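Local coordinates for tannase (Fusobacterium nucleatum subsp. nucleatum ATCC 25586, PDB 6YQ4), which hydrolyses gallotannins, giving the bacterium detoxicant activity against these plant polyphenols, probably as a serine esterase of the alpha/beta-hydrolase class, at residues G115-T120 with A135-K140; I129-A134 with E365-G370. One frame throughout, in Å; residues are numbered along the deposited sequence.

Interaction 1 (G115-T120 with A135-K140)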
loop_
_atom_site.group_PDB
_atom_site.type_symbol
_atom_site.label_atom_id
_atom_site.label_comp_id
_atom_site.label_asym_id
_atom_site.label_seq_id
_atom_site.Cartn_x
_atom_site.Cartn_y
_atom_site.Cartn_z
ATOM N N GLY A 115 -3.220 14.987 -1.407
ATOM C CA GLY A 115 -3.291 14.661 -0.006
ATOM C C GLY A 115 -4.564 13.889 0.302
ATOM O O GLY A 115 -5.472 13.792 -0.527
ATOM N N ALA A 116 -4.622 13.344 1.519
ATOM C CA ALA A 116 -5.747 12.534 1.971
ATOM C C ALA A 116 -5.783 12.543 3.491
ATOM O O ALA A 116 -4.737 12.633 4.145
ATOM C CB ALA A 116 -5.650 11.087 1.450
ATOM N N ARG A 117 -6.995 12.446 4.045
ATOM C CA ARG A 117 -7.162 12.366 5.491
ATOM C C ARG A 117 -6.645 11.035 6.014
ATOM O O ARG A 117 -6.450 10.075 5.273
ATOM C CB ARG A 117 -8.628 12.523 5.899
ATOM C CG ARG A 117 -9.293 13.824 5.474
ATOM C CD ARG A 117 -10.798 13.747 5.695
ATOM N NE ARG A 117 -11.455 13.086 4.573
ATOM C CZ ARG A 117 -12.682 12.581 4.618
ATOM N NH1 ARG A 117 -13.392 12.676 5.732
ATOM N NH2 ARG A 117 -13.200 11.992 3.546
ATOM N N GLY A 118 -6.417 10.989 7.321
ATOM C CA GLY A 118 -5.891 9.806 7.966
ATOM C C GLY A 118 -6.458 9.714 9.364
ATOM O O GLY A 118 -7.234 10.569 9.803
ATOM N N ARG A 119 -5.986 8.694 10.083
ATOM C CA ARG A 119 -6.716 8.114 11.198
ATOM C C ARG A 119 -6.732 8.986 12.452
ATOM O O ARG A 119 -7.631 8.820 13.278
ATOM C CB ARG A 119 -6.133 6.723 11.515
ATOM C CG ARG A 119 -4.633 6.732 11.807
ATOM C CD ARG A 119 -4.194 5.335 12.117
ATOM N NE ARG A 119 -2.767 5.180 12.400
ATOM C CZ ARG A 119 -2.175 5.506 13.543
ATOM N NH1 ARG A 119 -2.856 6.121 14.544
ATOM N NH2 ARG A 119 -0.875 5.269 13.669
ATOM N N THR A 120 -5.789 9.910 12.626
ATOM C CA THR A 120 -5.796 10.742 13.829
ATOM C C THR A 120 -6.522 12.072 13.652
ATOM O O THR A 120 -6.654 12.814 14.628
ATOM C CB THR A 120 -4.366 11.020 14.310
ATOM O OG1 THR A 120 -3.591 11.523 13.224
ATOM C CG2 THR A 120 -3.708 9.754 14.829
ATOM N N ALA A 135 -9.611 7.880 3.775
ATOM C CA ALA A 135 -8.460 8.066 2.889
ATOM C C ALA A 135 -8.728 7.507 1.497
ATOM O O ALA A 135 -8.290 8.098 0.503
ATOM C CB ALA A 135 -7.194 7.436 3.476
ATOM N N ILE A 136 -9.442 6.376 1.398
ATOM C CA ILE A 136 -9.733 5.835 0.073
ATOM C C ILE A 136 -10.766 6.718 -0.616
ATOM O O ILE A 136 -10.712 6.914 -1.834
ATOM C CB ILE A 136 -10.149 4.340 0.129
ATOM C CG1 ILE A 136 -10.362 3.802 -1.290
ATOM C CG2 ILE A 136 -11.408 4.080 0.952
ATOM C CD1 ILE A 136 -9.115 3.908 -2.130
ATOM N N VAL A 137 -11.655 7.342 0.157
ATOM C CA VAL A 137 -12.629 8.255 -0.426
ATOM C C VAL A 137 -11.940 9.496 -0.977
ATOM O O VAL A 137 -12.289 9.989 -2.058
ATOM C CB VAL A 137 -13.702 8.609 0.615
ATOM C CG1 VAL A 137 -14.521 9.831 0.149
ATOM C CG2 VAL A 137 -14.589 7.398 0.875
ATOM N N ASP A 138 -10.916 9.994 -0.278
ATOM C CA ASP A 138 -10.222 11.187 -0.755
ATOM C C ASP A 138 -9.502 10.908 -2.071
ATOM O O ASP A 138 -9.599 11.701 -3.017
ATOM C CB ASP A 138 -9.245 11.702 0.315
ATOM C CG ASP A 138 -9.961 12.339 1.536
ATOM O OD1 ASP A 138 -9.347 12.448 2.621
ATOM O OD2 ASP A 138 -11.139 12.739 1.424
ATOM N N LEU A 139 -8.811 9.762 -2.166
ATOM C CA LEU A 139 -8.107 9.402 -3.394
ATOM C C LEU A 139 -9.075 9.230 -4.561
ATOM O O LEU A 139 -8.785 9.667 -5.683
ATOM C CB LEU A 139 -7.296 8.112 -3.185
ATOM C CG LEU A 139 -6.111 8.183 -2.221
ATOM C CD1 LEU A 139 -5.116 7.066 -2.471
ATOM C CD2 LEU A 139 -5.419 9.546 -2.296
ATOM N N LYS A 140 -10.221 8.570 -4.326
ATOM C CA LYS A 140 -11.243 8.457 -5.365
ATOM C C LYS A 140 -11.724 9.831 -5.804
ATOM O O LYS A 140 -11.811 10.119 -7.001
ATOM C CB LYS A 140 -12.417 7.608 -4.854
ATOM C CG LYS A 140 -12.094 6.115 -4.749
ATOM C CD LYS A 140 -13.162 5.336 -3.986
ATOM C CE LYS A 140 -12.848 3.845 -4.048
ATOM N NZ LYS A 140 -13.043 3.277 -5.439
#

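Interaction 2 (I129-A134 with E365-G370)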
loop_
_atom_site.group_PDB
_atom_site.type_symbol
_atom_site.label_atom_id
_atom_site.label_comp_id
_atom_site.label_asym_id
_atom_site.label_seq_id
_atom_site.Cartn_x
_atom_site.Cartn_y
_atom_site.Cartn_z
ATOM N N ILE A 129 -12.519 12.462 11.905
ATOM C CA ILE A 129 -12.932 12.679 10.526
ATOM C C ILE A 129 -12.047 11.950 9.528
ATOM O O ILE A 129 -12.215 12.133 8.316
ATOM C CB ILE A 129 -12.966 14.184 10.195
ATOM C CG1 ILE A 129 -11.572 14.775 10.390
ATOM C CG2 ILE A 129 -13.982 14.890 11.064
ATOM C CD1 ILE A 129 -11.420 16.171 9.878
ATOM N N GLY A 130 -11.106 11.135 9.995
ATOM C CA GLY A 130 -10.198 10.464 9.087
ATOM C C GLY A 130 -10.037 8.988 9.381
ATOM O O GLY A 130 -9.040 8.367 8.993
ATOM N N LYS A 131 -11.004 8.425 10.096
ATOM C CA LYS A 131 -11.074 6.989 10.225
ATOM C C LYS A 131 -11.607 6.393 8.930
ATOM O O LYS A 131 -12.192 7.084 8.088
ATOM C CB LYS A 131 -11.969 6.582 11.393
ATOM C CG LYS A 131 -11.678 7.298 12.697
ATOM C CD LYS A 131 -10.272 7.002 13.164
ATOM C CE LYS A 131 -10.201 7.067 14.671
ATOM N NZ LYS A 131 -8.902 6.567 15.167
ATOM N N ALA A 132 -11.401 5.090 8.788
ATOM C CA ALA A 132 -11.816 4.374 7.589
ATOM C C ALA A 132 -13.285 4.663 7.283
ATOM O O ALA A 132 -14.119 4.658 8.192
ATOM C CB ALA A 132 -11.597 2.875 7.790
ATOM N N PRO A 133 -13.652 4.896 6.021
ATOM C CA PRO A 133 -12.882 4.819 4.773
ATOM C C PRO A 133 -12.446 6.173 4.179
ATOM O O PRO A 133 -12.345 6.277 2.965
ATOM C CB PRO A 133 -13.872 4.123 3.846
ATOM C CG PRO A 133 -15.227 4.724 4.299
ATOM C CD PRO A 133 -15.103 4.995 5.766
ATOM N N ALA A 134 -12.154 7.168 5.021
ATOM C CA ALA A 134 -11.862 8.519 4.535
ATOM C C ALA A 134 -10.732 8.548 3.501
ATOM O O ALA A 134 -10.842 9.225 2.473
ATOM C CB ALA A 134 -11.512 9.445 5.712
ATOM N N GLU A 365 -3.627 0.020 12.993
ATOM C CA GLU A 365 -4.767 -0.493 12.224
ATOM C C GLU A 365 -6.033 -0.531 13.081
ATOM O O GLU A 365 -7.124 -0.231 12.592
ATOM C CB GLU A 365 -4.461 -1.889 11.673
ATOM C CG GLU A 365 -3.498 -1.927 10.484
ATOM C CD GLU A 365 -2.052 -1.619 10.866
ATOM O OE1 GLU A 365 -1.380 -0.902 10.087
ATOM O OE2 GLU A 365 -1.589 -2.090 11.936
ATOM N N ASN A 366 -5.914 -0.948 14.343
ATOM C CA ASN A 366 -6.967 -0.688 15.334
ATOM C C ASN A 366 -7.441 0.758 15.273
ATOM O O ASN A 366 -8.643 1.037 15.283
ATOM C CB ASN A 366 -6.442 -0.958 16.735
ATOM C CG ASN A 366 -6.278 -2.415 17.038
ATOM O OD1 ASN A 366 -5.238 -2.819 17.571
ATOM N ND2 ASN A 366 -7.318 -3.215 16.768
ATOM N N ASN A 367 -6.484 1.700 15.246
ATOM C CA ASN A 367 -6.807 3.118 15.212
ATOM C C ASN A 367 -7.485 3.519 13.904
ATOM O O ASN A 367 -8.314 4.435 13.914
ATOM C CB ASN A 367 -5.534 3.930 15.434
ATOM C CG ASN A 367 -5.814 5.376 15.690
ATOM O OD1 ASN A 367 -5.794 6.183 14.777
ATOM N ND2 ASN A 367 -6.116 5.712 16.935
ATOM N N LEU A 368 -7.153 2.853 12.775
ATOM C CA LEU A 368 -7.823 3.149 11.500
ATOM C C LEU A 368 -9.313 2.822 11.556
ATOM O O LEU A 368 -10.119 3.530 10.939
ATOM C CB LEU A 368 -7.159 2.385 10.335
ATOM C CG LEU A 368 -7.900 2.180 8.985
ATOM C CD1 LEU A 368 -8.059 3.497 8.251
ATOM C CD2 LEU A 368 -7.216 1.107 8.048
ATOM N N PHE A 369 -9.699 1.788 12.308
ATOM C CA PHE A 369 -11.076 1.311 12.358
ATOM C C PHE A 369 -11.870 1.873 13.534
ATOM O O PHE A 369 -12.960 1.373 13.821
ATOM C CB PHE A 369 -11.109 -0.226 12.385
ATOM C CG PHE A 369 -10.803 -0.855 11.039
ATOM C CD1 PHE A 369 -11.605 -0.594 9.945
ATOM C CD2 PHE A 369 -9.686 -1.641 10.864
ATOM C CE1 PHE A 369 -11.314 -1.119 8.719
ATOM C CE2 PHE A 369 -9.395 -2.202 9.642
ATOM C CZ PHE A 369 -10.208 -1.934 8.559
ATOM N N GLY A 370 -11.369 2.902 14.212
ATOM C CA GLY A 370 -12.261 3.710 15.029
ATOM C C GLY A 370 -13.309 4.408 14.175
ATOM O O GLY A 370 -13.328 4.219 12.951
HETATM O O HOH W 1 -14.815 3.875 10.424
#

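Interaction 1 (G115-T120 with A135-K140)
R117 and D138 meet at about a right angle, the arginine offering the flank of its guanidinium rather than its end. NE lies 2.9 Å from D138 OD1, and NH2 lies 3.1 Å from D138 OD2, so the two nitrogens hold one carboxylate oxygen each in a side-on salt bridge. Both oxygens stay close to the guanidinium plane, yet the two flat groups are turned 41° apart. OD1 receives NE on its syn lone pair, whereas OD2 is approached by NH2 from above the carboxylate plane. The arginine chain bends at its third torsion (chi3 -84°), which turns the NE flank toward the carboxylate.

OD1 has a second donor close by: the backbone N of R117 reaches it over 2.7 Å, almost straight at 172°. One residue thus grips the aspartate through both main chain and side chain, an arrangement that should favour the ionised carboxylate. D138 OD2 is further bound by Q47 NE2.

The setting is the beta-alpha-beta crossover of an alpha/beta-hydrolase sheet, where the chain leaves strand 110-114, runs through a loop and returns as helix 134-148. Aspartate suits its place because its short side chain points at the loop and can accept several N-H groups in a buried site.

Beside the charged pair, A116 makes the apolar packing. Its CB sits 3.8 Å from D138 CB and 4.1 Å from L139 CD2; a methyl group is small enough to let the loop lie against the helix here. At the first turn, A135 sets its own methyl against a carbonyl oxygen, with CB 3.3 Å from R117 O. On the same helix, A135 and L139 also rest on L171 of helix 167-177, while V137 packs against helix 185-191.

Interaction 2 (I129-A134 with E365-G370)
K131 turns twice on its way to N367: CG stands beside the backbone N (chi1 -49°), and a second bend at chi2 (-62°) swings the chain alongside G370 before it extends to NZ. Lysine suits the place because its long apolar stem can pass a backbone and still present a charge at the far end. CB lies 3.1 Å from G370 O. NZ donates to N367 O, although their 2.5 Å separation is shorter than a normal bond and its exact length is doubtful. N367 has CG anti to its own N (chi1 -168°), which brings OD1 near the same ammonium for a weak bond; the stronger partner of OD1 is R119 NH1. The lysine's charge is met by D375 in a salt bridge.

Next along the loop, A132 N gives a nearly straight hydrogen bond to L368 O, 3.0 Å away, using a carbonyl at the end of helix 364-368. The methyl of A132 points toward that helix end, 3.6 Å from L368 CD1 and 4.1 Å from F369 CD1, small enough to fit where the two backbones run close.

K131 and A132, just ahead of the N-cap residue P133 and its cis peptide bond, join the approach to helix 134-148 to the end of helix 364-368, with L368 and F369 also resting on L212 of helix 212-223.

Overall arrangement
Both contacts are buried and share the connection between strand 110-114 and helix 134-148. Interaction 1 is local, folding the first part of that loop onto the helix it leads into; interaction 2 ties the last part to helix 364-368, distant in sequence. The chemistry differs accordingly: a salt bridge between side chains dominates the first, whereas backbone carbonyls at a helix end take most of the bonds in the second. Their centres lie about 10 Å apart and they touch directly. R117, at work in interaction 1, also packs its CZ 3.5 Å from A134 CB, while R119, from the same loop, reaches across to the N367 of interaction 2.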